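Cytochrome c-550-like protein (Thermosynechococcus elongatus, PDB 4LJI) binds one heme c covalently and probably serves as a low-potential electron carrier that can partly replace cytochrome c-550, a photosystem II subunit. Local coordinates at residues N6-Y11 with V34-G39; R41-N46 with P129-E134; K48-H51 with L57-P60. One frame throughout, in Å; residues are numbered along the deposited sequence.

Contact 1. Residues N6-Y11 with V34-G39; sequences NYVIQY and VDLTRG
At Val8 the short helix 6-10 comes nearest the first turns of helix 33-46, the CA of Val8 lying 6.4 Å from the CA of Thr37. The contact is carried by one valine, whose two methyl groups divide the work. Val8 CG1, anti to the backbone N (chi1 169°), reaches Leu36 CB at 4.1 Å. Val8 CG2 settles against the backbone between Leu36 and Thr37, at 4.0 Å from Leu36 C and 3.7 Å from Thr37 OG1. The valine meets both of the other side chains nearly at right angles, and no hydrogen bond spans the two segments. Although Thr37 OG1 faces a methyl group here, this buried hydroxyl is satisfied by Ala33 O, one turn earlier in its own helix, and by the amide N of Asp5, just ahead of helix 6-10. The second of these bonds ties helix 33-46 to the residue just before helix 6-10. Within helix 6-10, Asn6 ND2 donates to Gln10 OE1 at 3.0 Å. Within 6-11, Tyr11 CB lies over one face of the Tyr7 ring, 3.6 Å above its plane and toward the rim, and that ring also makes a cation-pi interaction with Lys40. Tyr7 and Leu36 both go on to touch helix 111-127, through Phe120 and Ala119 respectively. A short N-terminal helix laid on the first core helix, with a two-stranded hairpin between them, is consistent with an N-terminal addition to the cytochrome c fold in this c-550-like protein.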
loop_
_atom_site.group_PDB
_atom_site.type_symbol
_atom_site.label_atom_id
_atom_site.label_comp_id
_atom_site.label_asym_id
_atom_site.label_seq_id
_atom_site.Cartn_x
_atom_site.Cartn_y
_atom_site.Cartn_z
ATOM N N ASN A 6 -9.835 0.065 17.214
ATOM C CA ASN A 6 -10.142 -1.208 17.860
ATOM C C ASN A 6 -9.026 -2.226 17.693
ATOM O O ASN A 6 -8.742 -2.980 18.613
ATOM C CB ASN A 6 -11.475 -1.794 17.374
ATOM C CG ASN A 6 -11.864 -3.071 18.128
ATOM O OD1 ASN A 6 -12.184 -3.025 19.319
ATOM N ND2 ASN A 6 -11.833 -4.213 17.436
ATOM N N TYR A 7 -8.389 -2.226 16.527
ATOM C CA TYR A 7 -7.294 -3.162 16.269
ATOM C C TYR A 7 -6.215 -3.081 17.339
ATOM O O TYR A 7 -5.662 -4.090 17.750
ATOM C CB TYR A 7 -6.707 -2.971 14.870
ATOM C CG TYR A 7 -5.541 -3.891 14.567
ATOM C CD1 TYR A 7 -5.754 -5.170 14.073
ATOM C CD2 TYR A 7 -4.225 -3.493 14.812
ATOM C CE1 TYR A 7 -4.700 -6.020 13.812
ATOM C CE2 TYR A 7 -3.163 -4.327 14.530
ATOM C CZ TYR A 7 -3.411 -5.595 14.032
ATOM O OH TYR A 7 -2.368 -6.442 13.756
ATOM N N VAL A 8 -5.929 -1.867 17.789
ATOM C CA VAL A 8 -4.937 -1.657 18.839
ATOM C C VAL A 8 -5.373 -2.187 20.223
ATOM O O VAL A 8 -4.573 -2.774 20.973
ATOM C CB VAL A 8 -4.581 -0.160 18.930
ATOM C CG1 VAL A 8 -3.758 0.098 20.221
ATOM C CG2 VAL A 8 -3.900 0.311 17.634
ATOM N N ILE A 9 -6.634 -1.964 20.579
ATOM C CA ILE A 9 -7.155 -2.474 21.847
ATOM C C ILE A 9 -7.204 -4.004 21.853
ATOM O O ILE A 9 -6.675 -4.641 22.763
ATOM C CB ILE A 9 -8.567 -1.937 22.134
ATOM C CG1 ILE A 9 -8.559 -0.413 22.144
ATOM C CG2 ILE A 9 -9.085 -2.465 23.461
ATOM C CD1 ILE A 9 -7.604 0.149 23.134
ATOM N N GLN A 10 -7.829 -4.579 20.824
ATOM C CA GLN A 10 -8.148 -6.009 20.785
ATOM C C GLN A 10 -7.018 -6.901 20.260
ATOM O O GLN A 10 -6.831 -8.027 20.731
ATOM C CB GLN A 10 -9.430 -6.248 19.965
ATOM C CG GLN A 10 -9.835 -7.726 19.823
ATOM C CD GLN A 10 -11.078 -7.924 18.953
ATOM O OE1 GLN A 10 -11.733 -6.958 18.552
ATOM N NE2 GLN A 10 -11.406 -9.186 18.662
ATOM N N TYR A 11 -6.257 -6.408 19.297
ATOM C CA TYR A 11 -5.257 -7.244 18.662
ATOM C C TYR A 11 -3.827 -6.896 19.070
ATOM O O TYR A 11 -2.967 -7.775 19.142
ATOM C CB TYR A 11 -5.469 -7.264 17.145
ATOM C CG TYR A 11 -6.755 -7.981 16.778
ATOM C CD1 TYR A 11 -7.069 -9.199 17.359
ATOM C CD2 TYR A 11 -7.669 -7.428 15.888
ATOM C CE1 TYR A 11 -8.249 -9.866 17.052
ATOM C CE2 TYR A 11 -8.860 -8.090 15.575
ATOM C CZ TYR A 11 -9.140 -9.307 16.162
ATOM O OH TYR A 11 -10.315 -9.977 15.867
ATOM N N VAL A 34 -3.017 5.669 21.523
ATOM C CA VAL A 34 -3.163 6.659 20.473
ATOM C C VAL A 34 -1.932 6.709 19.556
ATOM O O VAL A 34 -2.068 6.760 18.334
ATOM C CB VAL A 34 -3.450 8.021 21.082
ATOM C CG1 VAL A 34 -3.361 9.115 20.027
ATOM C CG2 VAL A 34 -4.811 8.000 21.741
ATOM N N ASP A 35 -0.738 6.644 20.144
ATOM C CA ASP A 35 0.499 6.530 19.376
ATOM C C ASP A 35 0.438 5.331 18.403
ATOM O O ASP A 35 0.818 5.453 17.256
ATOM C CB ASP A 35 1.707 6.278 20.276
ATOM C CG ASP A 35 2.083 7.479 21.158
ATOM O OD1 ASP A 35 1.926 8.659 20.746
ATOM O OD2 ASP A 35 2.572 7.230 22.278
ATOM N N LEU A 36 0.036 4.162 18.902
ATOM C CA LEU A 36 -0.001 2.953 18.068
ATOM C C LEU A 36 -1.087 3.039 17.016
ATOM O O LEU A 36 -0.923 2.510 15.920
ATOM C CB LEU A 36 -0.177 1.711 18.932
ATOM C CG LEU A 36 0.957 1.451 19.924
ATOM C CD1 LEU A 36 0.491 0.522 21.026
ATOM C CD2 LEU A 36 2.147 0.856 19.211
ATOM N N THR A 37 -2.195 3.709 17.339
ATOM C CA THR A 37 -3.238 3.965 16.347
ATOM C C THR A 37 -2.712 4.829 15.225
ATOM O O THR A 37 -3.025 4.588 14.037
ATOM C CB THR A 37 -4.426 4.688 16.959
ATOM O OG1 THR A 37 -5.063 3.831 17.897
ATOM C CG2 THR A 37 -5.432 5.137 15.909
ATOM N N ARG A 38 -1.881 5.808 15.581
ATOM C CA ARG A 38 -1.304 6.700 14.567
ATOM C C ARG A 38 -0.279 5.966 13.706
ATOM O O ARG A 38 -0.207 6.120 12.476
ATOM C CB ARG A 38 -0.689 7.951 15.212
ATOM C CG ARG A 38 -1.745 8.951 15.702
ATOM C CD ARG A 38 -1.140 10.258 16.159
ATOM N NE ARG A 38 -2.077 11.005 16.992
ATOM C CZ ARG A 38 -1.769 12.118 17.653
ATOM N NH1 ARG A 38 -0.546 12.625 17.570
ATOM N NH2 ARG A 38 -2.684 12.725 18.391
ATOM N N GLY A 39 0.451 5.056 14.344
ATOM C CA GLY A 39 1.446 4.256 13.657
ATOM C C GLY A 39 0.767 3.279 12.698
ATOM O O GLY A 39 1.241 3.073 11.554
#

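Contact 2. Residues R41-N46 with P129-E134; sequences RLFEEN and PGWGVE. With HEC (heme c), chain C.
Phe43 and Trp131 approach from opposite directions, their CA atoms 13.6 Å apart. The closest atoms are Phe43 CZ and the outer corner of the indole, Trp131 CH2, at 3.9 Å. The rings meet obliquely, their planes inclined at 45°, with 5.7 Å between the centroids of the phenyl ring and the six-membered indole ring. Both first torsions are extended (178° for Phe43), which carries each ring far from its own backbone toward the other. Phe43 meets Phe120 at a similar tilt and touches Leu117, placing it at the packing of helix 33-46 on helix 111-127, the N- and C-terminal helix pair that defines the cytochrome c fold. Trp131 comes from the tail beyond that pair, and its NE1 donates a hydrogen bond to Leu64 O, which helps to fix the indole's rotation. Behind it, Gly130 to Val133 form a type II beta turn, closed by Val133 N to Gly130 O at 3.0 Å, with Gly132 at positive phi. At the far end of helix 33-46, Asn46 ND2 donates to a lone pair of Leu42 O, in the carbonyl plane, while Asn46 O lies 3.6 Å from heme atom CAB.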
loop_
_atom_site.group_PDB
_atom_site.type_symbol
_atom_site.label_atom_id
_atom_site.label_comp_id
_atom_site.label_asym_id
_atom_site.label_seq_id
_atom_site.Cartn_x
_atom_site.Cartn_y
_atom_site.Cartn_z
ATOM N N ARG A 41 -2.176 3.714 11.252
ATOM C CA ARG A 41 -2.628 4.515 10.122
ATOM C C ARG A 41 -1.490 4.798 9.134
ATOM O O ARG A 41 -1.674 4.722 7.924
ATOM C CB ARG A 41 -3.265 5.802 10.640
ATOM C CG ARG A 41 -3.823 6.721 9.577
ATOM C CD ARG A 41 -4.882 7.571 10.222
ATOM N NE ARG A 41 -5.729 6.764 11.101
ATOM C CZ ARG A 41 -6.938 6.317 10.771
ATOM N NH1 ARG A 41 -7.452 6.613 9.585
ATOM N NH2 ARG A 41 -7.637 5.592 11.636
ATOM N N LEU A 42 -0.306 5.140 9.640
ATOM C CA LEU A 42 0.836 5.328 8.762
ATOM C C LEU A 42 1.213 4.066 8.013
ATOM O O LEU A 42 1.615 4.117 6.865
ATOM C CB LEU A 42 2.065 5.828 9.558
ATOM C CG LEU A 42 1.935 7.264 9.973
ATOM C CD1 LEU A 42 3.097 7.612 10.930
ATOM C CD2 LEU A 42 1.966 8.175 8.726
ATOM N N PHE A 43 1.092 2.916 8.667
ATOM C CA PHE A 43 1.423 1.675 8.009
ATOM C C PHE A 43 0.407 1.409 6.884
ATOM O O PHE A 43 0.771 1.022 5.786
ATOM C CB PHE A 43 1.425 0.557 9.040
ATOM C CG PHE A 43 1.722 -0.811 8.480
ATOM C CD1 PHE A 43 3.015 -1.266 8.355
ATOM C CD2 PHE A 43 0.676 -1.643 8.094
ATOM C CE1 PHE A 43 3.272 -2.531 7.868
ATOM C CE2 PHE A 43 0.947 -2.919 7.629
ATOM C CZ PHE A 43 2.253 -3.322 7.483
ATOM N N GLU A 44 -0.870 1.581 7.207
ATOM C CA GLU A 44 -1.936 1.331 6.234
ATOM C C GLU A 44 -1.795 2.230 5.024
ATOM O O GLU A 44 -2.172 1.833 3.924
ATOM C CB GLU A 44 -3.298 1.585 6.868
ATOM C CG GLU A 44 -3.631 0.609 7.957
ATOM C CD GLU A 44 -4.961 0.914 8.596
ATOM O OE1 GLU A 44 -5.698 -0.047 8.880
ATOM O OE2 GLU A 44 -5.267 2.117 8.790
ATOM N N GLU A 45 -1.251 3.434 5.216
ATOM C CA GLU A 45 -1.171 4.394 4.116
ATOM C C GLU A 45 0.068 4.236 3.250
ATOM O O GLU A 45 0.045 4.545 2.050
ATOM C CB GLU A 45 -1.306 5.844 4.622
ATOM C CG GLU A 45 -2.605 6.155 5.419
ATOM C CD GLU A 45 -3.928 5.852 4.685
ATOM O OE1 GLU A 45 -3.935 5.627 3.447
ATOM O OE2 GLU A 45 -4.982 5.848 5.368
ATOM N N ASN A 46 1.138 3.710 3.832
ATOM C CA ASN A 46 2.444 3.763 3.190
ATOM C C ASN A 46 3.095 2.434 2.897
ATOM O O ASN A 46 4.071 2.392 2.133
ATOM C CB ASN A 46 3.416 4.605 4.032
ATOM C CG ASN A 46 3.000 6.050 4.105
ATOM O OD1 ASN A 46 3.051 6.765 3.093
ATOM N ND2 ASN A 46 2.551 6.494 5.279
ATOM N N PRO A 129 -2.089 -11.661 16.467
ATOM C CA PRO A 129 -2.344 -12.993 15.901
ATOM C C PRO A 129 -2.093 -13.060 14.398
ATOM O O PRO A 129 -2.616 -12.227 13.656
ATOM C CB PRO A 129 -3.830 -13.208 16.195
ATOM C CG PRO A 129 -4.029 -12.476 17.499
ATOM C CD PRO A 129 -3.187 -11.218 17.346
ATOM N N GLY A 130 -1.259 -14.008 13.976
ATOM C CA GLY A 130 -1.012 -14.271 12.569
ATOM C C GLY A 130 0.002 -13.374 11.885
ATOM O O GLY A 130 0.440 -13.653 10.765
ATOM N N TRP A 131 0.378 -12.292 12.555
ATOM C CA TRP A 131 1.291 -11.340 11.963
ATOM C C TRP A 131 2.558 -12.008 11.469
ATOM O O TRP A 131 3.260 -12.691 12.231
ATOM C CB TRP A 131 1.646 -10.257 12.971
ATOM C CG TRP A 131 2.592 -9.216 12.463
ATOM C CD1 TRP A 131 3.952 -9.272 12.482
ATOM C CD2 TRP A 131 2.254 -7.934 11.904
ATOM N NE1 TRP A 131 4.480 -8.118 11.972
ATOM C CE2 TRP A 131 3.463 -7.279 11.609
ATOM C CE3 TRP A 131 1.052 -7.286 11.624
ATOM C CZ2 TRP A 131 3.509 -5.991 11.065
ATOM C CZ3 TRP A 131 1.094 -6.011 11.065
ATOM C CH2 TRP A 131 2.316 -5.380 10.784
ATOM N N GLY A 132 2.827 -11.838 10.182
ATOM C CA GLY A 132 4.050 -12.340 9.581
ATOM C C GLY A 132 4.108 -13.832 9.304
ATOM O O GLY A 132 5.085 -14.323 8.732
ATOM N N VAL A 133 3.077 -14.565 9.700
ATOM C CA VAL A 133 3.061 -16.001 9.403
ATOM C C VAL A 133 2.265 -16.276 8.130
ATOM O O VAL A 133 1.067 -16.561 8.170
ATOM C CB VAL A 133 2.531 -16.850 10.562
ATOM C CG1 VAL A 133 2.696 -18.324 10.228
ATOM C CG2 VAL A 133 3.275 -16.516 11.856
ATOM N N GLU A 134 2.957 -16.172 6.998
ATOM C CA GLU A 134 2.342 -16.284 5.681
ATOM C C GLU A 134 3.231 -17.112 4.766
ATOM O O GLU A 134 4.127 -16.578 4.110
ATOM C CB GLU A 134 2.141 -14.892 5.076
HETATM FE FE HEC C . 9.402 -2.918 3.410
HETATM C CHA HEC C . 11.830 -5.251 4.173
HETATM C CHB HEC C . 9.290 -1.919 6.709
HETATM C CHC HEC C . 7.159 -0.333 2.597
HETATM C CHD HEC C . 9.098 -4.168 0.301
HETATM N NA HEC C . 10.304 -3.485 5.105
HETATM C C1A HEC C . 11.316 -4.442 5.173
HETATM C C2A HEC C . 11.744 -4.542 6.555
HETATM C C3A HEC C . 11.023 -3.618 7.247
HETATM C C4A HEC C . 10.170 -2.932 6.374
HETATM C CMA HEC C . 11.145 -3.328 8.720
HETATM C CAA HEC C . 12.785 -5.497 7.141
HETATM C CBA HEC C . 12.146 -6.868 7.481
HETATM C CGA HEC C . 13.104 -7.865 8.085
HETATM O O1A HEC C . 14.293 -7.558 8.377
HETATM O O2A HEC C . 12.692 -9.049 8.318
HETATM N NB HEC C . 8.389 -1.415 4.443
HETATM C C1B HEC C . 8.543 -1.182 5.761
HETATM C C2B HEC C . 7.730 -0.090 6.125
HETATM C C3B HEC C . 7.139 0.416 4.994
HETATM C C4B HEC C . 7.568 -0.490 3.915
HETATM C CMB HEC C . 7.622 0.487 7.519
HETATM C CAB HEC C . 6.203 1.559 4.873
HETATM C CBB HEC C . 6.824 2.768 5.146
HETATM N NC HEC C . 8.313 -2.353 1.753
HETATM C C1C HEC C . 7.491 -1.263 1.634
HETATM C C2C HEC C . 6.878 -1.344 0.377
HETATM C C3C HEC C . 7.417 -2.415 -0.289
HETATM C C4C HEC C . 8.343 -3.059 0.578
HETATM C CMC HEC C . 5.838 -0.367 -0.152
HETATM C CAC HEC C . 6.997 -2.867 -1.652
HETATM C CBC HEC C . 7.165 -2.070 -2.731
HETATM N ND HEC C . 10.280 -4.407 2.458
HETATM C C1D HEC C . 10.053 -4.708 1.171
HETATM C C2D HEC C . 10.955 -5.778 0.748
HETATM C C3D HEC C . 11.708 -6.101 1.817
HETATM C C4D HEC C . 11.260 -5.236 2.898
HETATM C CMD HEC C . 11.003 -6.413 -0.629
HETATM C CAD HEC C . 12.805 -7.130 1.858
HETATM C CBD HEC C . 14.136 -6.359 1.733
HETATM C CGD HEC C . 15.509 -6.977 1.545
HETATM O O1D HEC C . 15.885 -8.014 2.155
HETATM O O2D HEC C . 16.305 -6.395 0.767
#

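Contact 3. Residues K48-H51 with L57-P60; sequences KNCH and LPNP. With HEC (heme c), chain C.
Cys50 O accepts the amide N of Leu57 in a short and nearly straight bond, 2.8 Å long with an angle of 169° at the hydrogen; the donor lies in the carbonyl plane. Next to this bond, Leu57 lays its side chain over the backbone of Asn49 and Cys50, with CD1 3.5 Å from Asn49 O. Pro58 packs against both Cys50 and the heme rim: its CD lies 4.0 Å from Cys50 CB, and Pro58 CB lies 4.0 Å from the heme methyl CMD. Cys50 has SG anti to its carbonyl carbon (chi1 -64°), which brings the sulfur to heme CAC for the covalent thioether bond of 1.9 Å. The next residue, His51, binds the iron through NE2 at 2.1 Å, and Cys101 SG supplies the other axial ligand. Ser55 O, from the loop between the two segments, takes a hydrogen bond from His51 ND1, so that the ring is held at both its nitrogens. Cys47, Cys50 and His51 are the Cys, Cys and His of the Cys-X-X-Cys-His heme attachment motif of c-type cytochromes. Asn49 turns the other way, its OD1 bonded to the backbone N of Asn49 in the second subunit. Helix 48-51 follows helix 33-46 almost directly and lies at the subunit interface, while 57-60 belongs to the loop that leads from it to helix 66-70.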
loop_
_atom_site.group_PDB
_atom_site.type_symbol
_atom_site.label_atom_id
_atom_site.label_comp_id
_atom_site.label_asym_id
_atom_site.label_seq_id
_atom_site.Cartn_x
_atom_site.Cartn_y
_atom_site.Cartn_z
ATOM N N LYS A 48 1.242 -0.952 3.243
ATOM C CA LYS A 48 0.348 -2.113 3.182
ATOM C C LYS A 48 0.333 -2.874 1.850
ATOM O O LYS A 48 -0.033 -4.035 1.824
ATOM C CB LYS A 48 -1.083 -1.727 3.604
ATOM C CG LYS A 48 -1.967 -2.891 3.961
ATOM C CD LYS A 48 -3.243 -2.359 4.575
ATOM C CE LYS A 48 -4.299 -3.437 4.663
ATOM N NZ LYS A 48 -5.442 -2.917 5.449
ATOM N N ASN A 49 0.702 -2.232 0.745
ATOM C CA ASN A 49 0.677 -2.966 -0.527
ATOM C C ASN A 49 1.660 -4.140 -0.462
ATOM O O ASN A 49 1.431 -5.168 -1.060
ATOM C CB ASN A 49 1.127 -2.118 -1.706
ATOM C CG ASN A 49 0.297 -0.864 -1.938
ATOM O OD1 ASN A 49 0.613 -0.141 -2.871
ATOM N ND2 ASN A 49 -0.728 -0.594 -1.138
ATOM N N CYS A 50 2.791 -3.964 0.252
ATOM C CA CYS A 50 3.808 -5.001 0.297
ATOM C C CYS A 50 3.823 -5.801 1.573
ATOM O O CYS A 50 4.368 -6.905 1.621
ATOM C CB CYS A 50 5.203 -4.379 0.043
ATOM S SG CYS A 50 5.310 -3.657 -1.664
ATOM N N HIS A 51 3.259 -5.224 2.629
ATOM C CA HIS A 51 3.489 -5.807 3.967
ATOM C C HIS A 51 2.193 -6.106 4.662
ATOM O O HIS A 51 2.158 -6.253 5.884
ATOM C CB HIS A 51 4.331 -4.879 4.861
ATOM C CG HIS A 51 5.756 -4.776 4.448
ATOM N ND1 HIS A 51 6.609 -5.859 4.452
ATOM C CD2 HIS A 51 6.499 -3.711 4.089
ATOM C CE1 HIS A 51 7.828 -5.454 4.115
ATOM N NE2 HIS A 51 7.766 -4.165 3.858
ATOM N N LEU A 57 5.405 -9.244 0.528
ATOM C CA LEU A 57 4.945 -9.886 -0.712
ATOM C C LEU A 57 6.073 -10.095 -1.746
ATOM O O LEU A 57 6.171 -11.181 -2.341
ATOM C CB LEU A 57 3.747 -9.128 -1.285
ATOM C CG LEU A 57 2.498 -9.169 -0.382
ATOM C CD1 LEU A 57 1.272 -8.650 -1.129
ATOM C CD2 LEU A 57 2.221 -10.558 0.134
ATOM N N PRO A 58 6.938 -9.084 -1.953
ATOM C CA PRO A 58 7.994 -9.303 -2.955
ATOM C C PRO A 58 9.205 -10.118 -2.494
ATOM O O PRO A 58 10.017 -10.519 -3.328
ATOM C CB PRO A 58 8.420 -7.881 -3.329
ATOM C CG PRO A 58 7.322 -7.015 -2.886
ATOM C CD PRO A 58 6.807 -7.650 -1.642
ATOM N N ASN A 59 9.346 -10.345 -1.192
ATOM C CA ASN A 59 10.337 -11.298 -0.696
ATOM C C ASN A 59 9.857 -11.911 0.611
ATOM O O ASN A 59 10.201 -11.420 1.682
ATOM C CB ASN A 59 11.707 -10.637 -0.486
ATOM C CG ASN A 59 12.761 -11.622 0.023
ATOM O OD1 ASN A 59 12.579 -12.840 -0.051
ATOM N ND2 ASN A 59 13.873 -11.096 0.518
ATOM N N PRO A 60 9.042 -12.971 0.535
ATOM C CA PRO A 60 8.423 -13.519 1.754
ATOM C C PRO A 60 9.409 -14.086 2.798
ATOM O O PRO A 60 9.033 -14.272 3.961
ATOM C CB PRO A 60 7.447 -14.581 1.222
ATOM C CG PRO A 60 7.853 -14.822 -0.172
ATOM C CD PRO A 60 8.511 -13.596 -0.690
HETATM FE FE HEC C . 9.402 -2.918 3.410
HETATM C CHA HEC C . 11.830 -5.251 4.173
HETATM C CHB HEC C . 9.290 -1.919 6.709
HETATM C CHC HEC C . 7.159 -0.333 2.597
HETATM C CHD HEC C . 9.098 -4.168 0.301
HETATM N NA HEC C . 10.304 -3.485 5.105
HETATM C C1A HEC C . 11.316 -4.442 5.173
HETATM C C2A HEC C . 11.744 -4.542 6.555
HETATM C C3A HEC C . 11.023 -3.618 7.247
HETATM C C4A HEC C . 10.170 -2.932 6.374
HETATM C CMA HEC C . 11.145 -3.328 8.720
HETATM C CAA HEC C . 12.785 -5.497 7.141
HETATM C CBA HEC C . 12.146 -6.868 7.481
HETATM C CGA HEC C . 13.104 -7.865 8.085
HETATM O O1A HEC C . 14.293 -7.558 8.377
HETATM O O2A HEC C . 12.692 -9.049 8.318
HETATM N NB HEC C . 8.389 -1.415 4.443
HETATM C C1B HEC C . 8.543 -1.182 5.761
HETATM C C2B HEC C . 7.730 -0.090 6.125
HETATM C C3B HEC C . 7.139 0.416 4.994
HETATM C C4B HEC C . 7.568 -0.490 3.915
HETATM C CMB HEC C . 7.622 0.487 7.519
HETATM C CAB HEC C . 6.203 1.559 4.873
HETATM C CBB HEC C . 6.824 2.768 5.146
HETATM N NC HEC C . 8.313 -2.353 1.753
HETATM C C1C HEC C . 7.491 -1.263 1.634
HETATM C C2C HEC C . 6.878 -1.344 0.377
HETATM C C3C HEC C . 7.417 -2.415 -0.289
HETATM C C4C HEC C . 8.343 -3.059 0.578
HETATM C CMC HEC C . 5.838 -0.367 -0.152
HETATM C CAC HEC C . 6.997 -2.867 -1.652
HETATM C CBC HEC C . 7.165 -2.070 -2.731
HETATM N ND HEC C . 10.280 -4.407 2.458
HETATM C C1D HEC C . 10.053 -4.708 1.171
HETATM C C2D HEC C . 10.955 -5.778 0.748
HETATM C C3D HEC C . 11.708 -6.101 1.817
HETATM C C4D HEC C . 11.260 -5.236 2.898
HETATM C CMD HEC C . 11.003 -6.413 -0.629
HETATM C CAD HEC C . 12.805 -7.130 1.858
HETATM C CBD HEC C . 14.136 -6.359 1.733
HETATM C CGD HEC C . 15.509 -6.977 1.545
HETATM O O1D HEC C . 15.885 -8.014 2.155
HETATM O O2D HEC C . 16.305 -6.395 0.767
#

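In the fold
From the N terminus, contact 1 closes first: the chain leaves helix 6-10, runs through the antiparallel strands 17-21 and 28-32, and returns in helix 33-46. Further along that helix, contact 2 opens a much longer loop of 82 residues, closed only by the tail after helix 111-127. Contact 3 is nested inside it as a short loop of five residues beside the heme. Contacts 1 and 2 share helix 33-46 and touch through Tyr7 and Trp131, joining the N-terminal extension to the C-terminal tail. Contacts 2 and 3 meet where Phe43 CZ lies 3.3 Å from His51 O, linking the helical core to the heme attachment site.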